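Local coordinates for protein ethylbenzene dehydrogenase alpha-subunit (Aromatoleum aromaticum, PDB 2IVF) that is the molybdenum-bearing subunit of a three-chain enzyme of the molybdopterin oxidoreductase family, holding two pterin guanine dinucleotides and an iron-sulfur cluster, at residues P610-R615 with F920-Q925; A899-M904 with D933-G938. One frame throughout, in Å; residues are numbered along the deposited sequence.

Contact 1 (P610-R615 with F920-Q925). With MD1 (phosphoric acid 4-(2-amino-4-oxo-3,4,5,6,-tetrahydro-pteridin-6-yl)-2-hydroxy-3,4-dimercapto-but-3-en-yl ester guanylate ester), chain N.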
loop_
_atom_site.group_PDB
_atom_site.type_symbol
_atom_site.label_atom_id
_atom_site.label_comp_id
_atom_site.label_asym_id
_atom_site.label_seq_id
_atom_site.Cartn_x
_atom_site.Cartn_y
_atom_site.Cartn_z
ATOM N N PRO A 610 -7.475 17.629 6.267
ATOM C CA PRO A 610 -7.523 18.637 5.189
ATOM C C PRO A 610 -6.170 19.164 4.765
ATOM O O PRO A 610 -5.993 19.572 3.618
ATOM C CB PRO A 610 -8.377 19.781 5.781
ATOM C CG PRO A 610 -8.348 19.614 7.250
ATOM C CD PRO A 610 -8.189 18.091 7.471
ATOM N N MET A 611 -5.196 19.172 5.682
ATOM C CA MET A 611 -3.894 19.690 5.328
ATOM C C MET A 611 -3.255 18.963 4.137
ATOM O O MET A 611 -2.457 19.571 3.428
ATOM C CB MET A 611 -2.954 19.689 6.507
ATOM C CG MET A 611 -3.365 20.654 7.588
ATOM S SD MET A 611 -3.342 22.426 7.093
ATOM C CE MET A 611 -1.612 22.655 6.797
ATOM N N ARG A 612 -3.554 17.682 3.920
ATOM C CA ARG A 612 -3.151 17.036 2.634
ATOM C C ARG A 612 -4.317 16.760 1.655
ATOM O O ARG A 612 -4.121 16.690 0.433
ATOM C CB ARG A 612 -2.366 15.743 2.851
ATOM C CG ARG A 612 -3.045 14.712 3.717
ATOM C CD ARG A 612 -2.798 13.340 3.215
ATOM N NE ARG A 612 -3.383 13.145 1.899
ATOM C CZ ARG A 612 -4.522 12.497 1.635
ATOM N NH1 ARG A 612 -5.271 11.967 2.608
ATOM N NH2 ARG A 612 -4.940 12.400 0.379
ATOM N N ARG A 613 -5.516 16.553 2.177
ATOM C CA ARG A 613 -6.645 16.171 1.353
ATOM C C ARG A 613 -7.140 17.332 0.503
ATOM O O ARG A 613 -7.326 17.161 -0.711
ATOM C CB ARG A 613 -7.823 15.664 2.174
ATOM C CG ARG A 613 -8.975 15.223 1.266
ATOM C CD ARG A 613 -10.320 15.289 1.912
ATOM N NE ARG A 613 -10.489 14.165 2.845
ATOM C CZ ARG A 613 -11.673 13.795 3.320
ATOM N NH1 ARG A 613 -12.764 14.436 2.952
ATOM N NH2 ARG A 613 -11.779 12.771 4.162
ATOM N N LYS A 614 -7.366 18.493 1.105
ATOM C CA LYS A 614 -7.770 19.659 0.309
ATOM C C LYS A 614 -6.652 20.110 -0.593
ATOM O O LYS A 614 -5.508 20.284 -0.169
ATOM C CB LYS A 614 -8.234 20.862 1.124
ATOM C CG LYS A 614 -9.726 20.892 1.430
ATOM C CD LYS A 614 -10.173 19.662 2.179
ATOM C CE LYS A 614 -11.562 19.893 2.777
ATOM N NZ LYS A 614 -12.206 18.638 3.293
ATOM N N ARG A 615 -7.017 20.333 -1.841
ATOM C CA ARG A 615 -6.078 20.863 -2.818
ATOM C C ARG A 615 -5.770 22.280 -2.423
ATOM O O ARG A 615 -6.692 23.097 -2.227
ATOM C CB ARG A 615 -6.643 20.829 -4.243
ATOM C CG ARG A 615 -6.599 19.447 -4.891
ATOM C CD ARG A 615 -7.348 18.379 -4.107
ATOM N NE ARG A 615 -7.405 17.128 -4.867
ATOM C CZ ARG A 615 -8.163 16.105 -4.496
ATOM N NH1 ARG A 615 -8.894 16.208 -3.389
ATOM N NH2 ARG A 615 -8.207 15.003 -5.241
ATOM N N PHE A 920 0.449 10.334 -2.621
ATOM C CA PHE A 920 0.376 11.341 -1.565
ATOM C C PHE A 920 1.016 10.958 -0.263
ATOM O O PHE A 920 1.215 9.771 0.037
ATOM C CB PHE A 920 -1.040 11.886 -1.366
ATOM C CG PHE A 920 -2.042 10.900 -0.868
ATOM C CD1 PHE A 920 -1.996 10.460 0.432
ATOM C CD2 PHE A 920 -3.077 10.477 -1.676
ATOM C CE1 PHE A 920 -2.939 9.599 0.912
ATOM C CE2 PHE A 920 -4.046 9.596 -1.192
ATOM C CZ PHE A 920 -3.995 9.191 0.086
ATOM N N TRP A 921 1.342 11.987 0.519
ATOM C CA TRP A 921 2.000 11.851 1.807
ATOM C C TRP A 921 1.289 12.770 2.788
ATOM O O TRP A 921 0.603 13.736 2.370
ATOM C CB TRP A 921 3.471 12.285 1.686
ATOM C CG TRP A 921 4.215 11.432 0.692
ATOM C CD1 TRP A 921 4.473 11.734 -0.607
ATOM C CD2 TRP A 921 4.721 10.115 0.910
ATOM N NE1 TRP A 921 5.178 10.702 -1.220
ATOM C CE2 TRP A 921 5.347 9.697 -0.301
ATOM C CE3 TRP A 921 4.793 9.287 2.024
ATOM C CZ2 TRP A 921 5.944 8.452 -0.443
ATOM C CZ3 TRP A 921 5.379 8.067 1.885
ATOM C CH2 TRP A 921 5.942 7.646 0.669
ATOM N N ASP A 922 1.436 12.503 4.083
ATOM C CA ASP A 922 0.840 13.403 5.053
ATOM C C ASP A 922 1.669 14.651 5.090
ATOM O O ASP A 922 2.872 14.596 4.882
ATOM C CB ASP A 922 0.761 12.738 6.424
ATOM C CG ASP A 922 -0.330 13.316 7.307
ATOM O OD1 ASP A 922 -0.890 14.414 7.019
ATOM O OD2 ASP A 922 -0.557 12.651 8.353
ATOM N N ALA A 923 1.036 15.786 5.382
ATOM C CA ALA A 923 1.701 17.091 5.263
ATOM C C ALA A 923 2.922 17.299 6.164
ATOM O O ALA A 923 3.887 17.949 5.750
ATOM C CB ALA A 923 0.722 18.214 5.444
ATOM N N HIS A 924 2.908 16.733 7.377
ATOM C CA HIS A 924 4.031 16.923 8.299
ATOM C C HIS A 924 5.177 15.935 8.027
ATOM O O HIS A 924 6.144 15.795 8.831
ATOM C CB HIS A 924 3.577 16.949 9.761
ATOM C CG HIS A 924 2.814 15.743 10.216
ATOM N ND1 HIS A 924 2.411 14.736 9.364
ATOM C CD2 HIS A 924 2.340 15.414 11.442
ATOM C CE1 HIS A 924 1.749 13.826 10.054
ATOM N NE2 HIS A 924 1.695 14.211 11.316
ATOM N N GLN A 925 5.088 15.237 6.892
ATOM C CA GLN A 925 6.241 14.496 6.359
ATOM C C GLN A 925 7.118 15.348 5.434
ATOM O O GLN A 925 8.178 14.893 4.953
ATOM C CB GLN A 925 5.791 13.270 5.573
ATOM C CG GLN A 925 4.951 12.294 6.361
ATOM C CD GLN A 925 4.648 11.055 5.565
ATOM O OE1 GLN A 925 3.531 10.897 5.004
ATOM N NE2 GLN A 925 5.619 10.161 5.509
HETATM P PB MD1 N . -8.468 11.506 4.268
HETATM O O3B MD1 N . -7.250 10.588 4.688
HETATM O O1B MD1 N . -9.708 10.736 4.545
HETATM O O2B MD1 N . -8.294 12.916 4.683
HETATM O O3A MD1 N . -8.292 11.537 2.692
HETATM C C10 MD1 N . -8.907 10.568 1.815
HETATM C C11 MD1 N . -8.319 10.885 0.449
HETATM O O11 MD1 N . -6.978 10.289 0.503
HETATM C C12 MD1 N . -9.105 10.192 -0.632
HETATM S S12 MD1 N . -10.180 8.908 -0.286
HETATM C C13 MD1 N . -8.936 10.519 -1.954
HETATM S S13 MD1 N . -9.761 9.725 -3.193
HETATM C C14 MD1 N . -8.040 11.612 -2.398
HETATM N N15 MD1 N . -6.953 11.294 -3.260
HETATM C C16 MD1 N . -6.016 12.234 -3.602
HETATM C C15 MD1 N . -5.067 11.873 -4.540
HETATM O O14 MD1 N . -5.066 10.730 -5.071
HETATM N N17 MD1 N . -4.116 12.812 -4.779
HETATM C C17 MD1 N . -4.152 14.069 -4.175
HETATM N N16 MD1 N . -3.186 14.915 -4.506
HETATM N N18 MD1 N . -5.119 14.401 -3.304
HETATM C C20 MD1 N . -6.041 13.505 -3.024
HETATM N N8 MD1 N . -7.051 13.852 -2.184
HETATM C C7 MD1 N . -8.083 12.962 -1.725
HETATM P PA MD1 N . -6.155 10.682 5.864
HETATM O O1A MD1 N . -5.692 9.276 6.070
HETATM O O2A MD1 N . -5.138 11.677 5.458
HETATM O "O5'" MD1 N . -6.913 11.210 7.145
HETATM C "C5'" MD1 N . -7.813 10.299 7.766
HETATM C "C4'" MD1 N . -7.534 10.236 9.211
HETATM O "O4'" MD1 N . -8.374 9.184 9.669
HETATM C "C1'" MD1 N . -7.680 8.640 10.792
HETATM N N9 MD1 N . -8.127 7.298 11.190
HETATM C C4 MD1 N . -8.880 7.072 12.257
HETATM N N3 MD1 N . -9.399 7.950 13.148
HETATM C C2 MD1 N . -10.153 7.511 14.157
HETATM N N2 MD1 N . -10.692 8.385 15.048
HETATM N N1 MD1 N . -10.310 6.147 14.307
HETATM C C6 MD1 N . -9.809 5.204 13.442
HETATM O O6 MD1 N . -10.069 4.015 13.629
HETATM C C5 MD1 N . -9.062 5.683 12.354
HETATM N N7 MD1 N . -8.408 5.118 11.346
HETATM C C8 MD1 N . -7.855 6.110 10.642
HETATM C "C2'" MD1 N . -6.221 8.578 10.351
HETATM O "O2'" MD1 N . -5.280 8.576 11.452
HETATM C "C3'" MD1 N . -6.081 9.793 9.421
HETATM O "O3'" MD1 N . -5.323 10.867 10.038
#
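With CG of Arg612 set between its backbone N and carbonyl carbon (chi1 55°) and the chain bent again at chi2 and chi3, the guanidinium folds down onto the ring of Phe920. Phe920 takes the same first torsion, which turns a face of its ring to meet it. The two planes are almost parallel, 12° apart, and Arg612 CZ stands 3.5 Å from the centroid of the Phe920 ring, a stacked cation-pi pair. On the way there the aliphatic part of Arg612 runs past the backbone of the other segment, its CD 3.5 Å from Trp921 O.

At the edge of the same guanidinium lies MD1 O2A, 2.9 Å from NH1, whose hydrogens are shared among O2A, O3A and O11, with O11 the least straight (136°); NH2 reaches O11 at 2.9 Å. Arg613 binds the diphosphate too, NH2 to O1B at 2.9 Å and NE to O2B at 3.1 Å. Here the short helix 610-613 of the molybdopterin oxidoreductase family region meets a loop of the dinucleotide-binding region, with MD1 held against both. Arg615 lays one guanidinium face over N8 of the ligand and forms a salt bridge with Asp966.

Behind the arginines, Met611 CB packs against Ala923 CB at 4.1 Å. Asp922 OD1 accepts from Ala923 N and bonds Ser641, and OD2 forms a salt bridge with Arg638.

Contact 2 (A899-M904 with D933-G938). With MD1 (phosphoric acid 4-(2-amino-4-oxo-3,4,5,6,-tetrahydro-pteridin-6-yl)-2-hydroxy-3,4-dimercapto-but-3-en-yl ester guanylate ester), chain N.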
loop_
_atom_site.group_PDB
_atom_site.type_symbol
_atom_site.label_atom_id
_atom_site.label_comp_id
_atom_site.label_asym_id
_atom_site.label_seq_id
_atom_site.Cartn_x
_atom_site.Cartn_y
_atom_site.Cartn_z
ATOM N N ALA A 899 2.382 28.114 -5.235
ATOM C CA ALA A 899 3.126 27.713 -4.047
ATOM C C ALA A 899 4.248 26.772 -4.422
ATOM O O ALA A 899 4.522 26.567 -5.588
ATOM C CB ALA A 899 2.176 27.043 -3.026
ATOM N N ASP A 900 4.924 26.251 -3.414
ATOM C CA ASP A 900 6.056 25.366 -3.640
ATOM C C ASP A 900 6.198 24.377 -2.523
ATOM O O ASP A 900 5.658 24.578 -1.437
ATOM C CB ASP A 900 7.356 26.154 -3.757
ATOM C CG ASP A 900 7.776 26.822 -2.432
ATOM O OD1 ASP A 900 6.996 27.639 -1.889
ATOM O OD2 ASP A 900 8.889 26.532 -1.936
ATOM N N CYS A 901 6.974 23.331 -2.781
ATOM C CA CYS A 901 7.269 22.361 -1.753
ATOM C C CYS A 901 8.598 21.721 -2.071
ATOM O O CYS A 901 9.138 21.939 -3.151
ATOM C CB CYS A 901 6.187 21.336 -1.697
ATOM S SG CYS A 901 6.086 20.290 -3.170
ATOM N N GLU A 902 9.163 21.022 -1.106
ATOM C CA GLU A 902 10.443 20.373 -1.292
ATOM C C GLU A 902 10.202 18.921 -1.058
ATOM O O GLU A 902 9.501 18.566 -0.115
ATOM C CB GLU A 902 11.454 20.899 -0.286
ATOM C CG GLU A 902 12.810 20.261 -0.380
ATOM C CD GLU A 902 13.894 21.038 0.346
ATOM O OE1 GLU A 902 13.787 22.285 0.505
ATOM O OE2 GLU A 902 14.884 20.380 0.740
ATOM N N ILE A 903 10.800 18.087 -1.909
ATOM C CA ILE A 903 10.544 16.662 -1.916
ATOM C C ILE A 903 11.766 15.951 -2.443
ATOM O O ILE A 903 12.507 16.530 -3.244
ATOM C CB ILE A 903 9.314 16.410 -2.792
ATOM C CG1 ILE A 903 8.752 15.022 -2.555
ATOM C CG2 ILE A 903 9.641 16.748 -4.237
ATOM C CD1 ILE A 903 7.287 14.875 -3.082
ATOM N N MET A 904 12.010 14.742 -1.945
ATOM C CA MET A 904 13.105 13.895 -2.420
ATOM C C MET A 904 12.778 13.328 -3.786
ATOM O O MET A 904 11.641 12.927 -4.032
ATOM C CB MET A 904 13.386 12.761 -1.447
ATOM C CG MET A 904 14.377 11.696 -2.003
ATOM S SD MET A 904 14.768 10.452 -0.793
ATOM C CE MET A 904 15.995 11.289 0.228
ATOM N N ASP A 933 0.451 18.830 -2.289
ATOM C CA ASP A 933 -0.942 19.293 -2.456
ATOM C C ASP A 933 -1.119 20.801 -2.356
ATOM O O ASP A 933 -2.126 21.341 -2.866
ATOM C CB ASP A 933 -1.863 18.567 -1.468
ATOM C CG ASP A 933 -1.601 17.111 -1.440
ATOM O OD1 ASP A 933 -0.598 16.719 -0.819
ATOM O OD2 ASP A 933 -2.380 16.334 -2.036
ATOM N N ILE A 934 -0.168 21.482 -1.706
ATOM C CA ILE A 934 -0.268 22.905 -1.510
ATOM C C ILE A 934 -0.417 23.601 -2.861
ATOM O O ILE A 934 -1.054 24.657 -2.947
ATOM C CB ILE A 934 0.934 23.489 -0.719
ATOM C CG1 ILE A 934 0.649 24.901 -0.210
ATOM C CG2 ILE A 934 2.251 23.573 -1.590
ATOM C CD1 ILE A 934 1.668 25.370 0.780
ATOM N N LEU A 935 0.145 23.030 -3.914
ATOM C CA LEU A 935 0.153 23.731 -5.227
ATOM C C LEU A 935 -0.925 23.266 -6.221
ATOM O O LEU A 935 -0.903 23.663 -7.387
ATOM C CB LEU A 935 1.551 23.692 -5.862
ATOM C CG LEU A 935 2.325 22.375 -5.844
ATOM C CD1 LEU A 935 1.657 21.440 -6.833
ATOM C CD2 LEU A 935 3.744 22.629 -6.190
ATOM N N LEU A 936 -1.893 22.491 -5.728
ATOM C CA LEU A 936 -2.796 21.724 -6.609
ATOM C C LEU A 936 -4.108 22.397 -6.932
ATOM O O LEU A 936 -4.726 22.029 -7.915
ATOM C CB LEU A 936 -3.007 20.307 -6.098
ATOM C CG LEU A 936 -1.770 19.380 -6.055
ATOM C CD1 LEU A 936 -2.221 18.006 -5.480
ATOM C CD2 LEU A 936 -1.016 19.159 -7.452
ATOM N N ILE A 937 -4.448 23.428 -6.154
ATOM C CA ILE A 937 -5.489 24.426 -6.432
ATOM C C ILE A 937 -6.895 23.925 -6.368
ATOM O O ILE A 937 -7.717 24.566 -5.736
ATOM C CB ILE A 937 -5.287 25.147 -7.794
ATOM C CG1 ILE A 937 -3.885 25.777 -7.904
ATOM C CG2 ILE A 937 -6.372 26.195 -8.004
ATOM C CD1 ILE A 937 -3.432 26.387 -6.686
ATOM N N GLY A 938 -7.190 22.867 -7.114
ATOM C CA GLY A 938 -8.473 22.194 -7.071
ATOM C C GLY A 938 -9.531 22.870 -7.905
ATOM O O GLY A 938 -10.685 22.936 -7.504
HETATM P PB MD1 N . -8.468 11.506 4.268
HETATM O O3B MD1 N . -7.250 10.588 4.688
HETATM O O1B MD1 N . -9.708 10.736 4.545
HETATM O O2B MD1 N . -8.294 12.916 4.683
HETATM O O3A MD1 N . -8.292 11.537 2.692
HETATM C C10 MD1 N . -8.907 10.568 1.815
HETATM C C11 MD1 N . -8.319 10.885 0.449
HETATM O O11 MD1 N . -6.978 10.289 0.503
HETATM C C12 MD1 N . -9.105 10.192 -0.632
HETATM S S12 MD1 N . -10.180 8.908 -0.286
HETATM C C13 MD1 N . -8.936 10.519 -1.954
HETATM S S13 MD1 N . -9.761 9.725 -3.193
HETATM C C14 MD1 N . -8.040 11.612 -2.398
HETATM N N15 MD1 N . -6.953 11.294 -3.260
HETATM C C16 MD1 N . -6.016 12.234 -3.602
HETATM C C15 MD1 N . -5.067 11.873 -4.540
HETATM O O14 MD1 N . -5.066 10.730 -5.071
HETATM N N17 MD1 N . -4.116 12.812 -4.779
HETATM C C17 MD1 N . -4.152 14.069 -4.175
HETATM N N16 MD1 N . -3.186 14.915 -4.506
HETATM N N18 MD1 N . -5.119 14.401 -3.304
HETATM C C20 MD1 N . -6.041 13.505 -3.024
HETATM N N8 MD1 N . -7.051 13.852 -2.184
HETATM C C7 MD1 N . -8.083 12.962 -1.725
HETATM P PA MD1 N . -6.155 10.682 5.864
HETATM O O1A MD1 N . -5.692 9.276 6.070
HETATM O O2A MD1 N . -5.138 11.677 5.458
HETATM O "O5'" MD1 N . -6.913 11.210 7.145
HETATM C "C5'" MD1 N . -7.813 10.299 7.766
HETATM C "C4'" MD1 N . -7.534 10.236 9.211
HETATM O "O4'" MD1 N . -8.374 9.184 9.669
HETATM C "C1'" MD1 N . -7.680 8.640 10.792
HETATM N N9 MD1 N . -8.127 7.298 11.190
HETATM C C4 MD1 N . -8.880 7.072 12.257
HETATM N N3 MD1 N . -9.399 7.950 13.148
HETATM C C2 MD1 N . -10.153 7.511 14.157
HETATM N N2 MD1 N . -10.692 8.385 15.048
HETATM N N1 MD1 N . -10.310 6.147 14.307
HETATM C C6 MD1 N . -9.809 5.204 13.442
HETATM O O6 MD1 N . -10.069 4.015 13.629
HETATM C C5 MD1 N . -9.062 5.683 12.354
HETATM N N7 MD1 N . -8.408 5.118 11.346
HETATM C C8 MD1 N . -7.855 6.110 10.642
HETATM C "C2'" MD1 N . -6.221 8.578 10.351
HETATM O "O2'" MD1 N . -5.280 8.576 11.452
HETATM C "C3'" MD1 N . -6.081 9.793 9.421
HETATM O "O3'" MD1 N . -5.323 10.867 10.038
#
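Ala899 presents its methyl group to the branched side of Ile934, so that CB lies 3.8 Å from Ile934 CG2 and nearly as close to CG1. The small knob of the alanine thus rests against the fork of the isoleucine. Ile934 CG1 is anti to the backbone N (chi1 -165°), which puts CG2 between that N and the carbonyl carbon; from there CG2 also touches the strand backbone, 3.6 Å from Asp900 O. That carbonyl oxygen is buried by the contact and has no polar partner in the model.

Leu935, with CG between its backbone N and carbonyl carbon (chi1 45°), lays CD2 along the strand from Ala899 O, at 4.1 Å, to Cys901 SG, a looser touch at 4.5 Å. Its CB comes 4.4 Å from Ala899 CB. The alanine methyl therefore meets both Ile934 and Leu935, and the contact is van der Waals packing of these two on the side chains and backbone of Ala899-Cys901. CB of Asp900 leaves its backbone on the side away from the loop, and OD1 forms a salt bridge with Lys930.

The residues flanking this pair, Asp933 and Leu936, turn to the ligand: Asp933 OD2 accepts a weak hydrogen bond from MD1 N16 at 3.0 Å, and Leu936 CD1 packs at 3.4 Å from the same amino nitrogen.

Strand 900-908 belongs to the six-stranded sheet of the molybdopterin dinucleotide-binding domain, a family of the double-psi beta-barrel clan. It pairs with strand 891-895 through Cys901 and Leu894, Leu935 and Leu936 rest on strand 969-975, and Ser616, just before helix 617-625, bonds Ile934 O and Ile937 N.

In the fold
The centres of contact 1 and contact 2 lie about 10 Å apart, on the same side of the chain's centre, and both touch MD1: contact 1 at the diphosphate and pterin, contact 2 at the pterin amino group. Along the chain the order is 610-615, 899-904, 920-925, 933-938, so their segments alternate. Segments 920-925 and 933-938 belong to one long connection between strands 915-917 and 969-975, members of the same six-stranded sheet as strand 900-908. The two contacts meet directly where Arg615 packs on Leu936, Ile937 and Gly938. The connection between strands 915-917 and 969-975 thus brings together helix 610-613, this sheet and MD1.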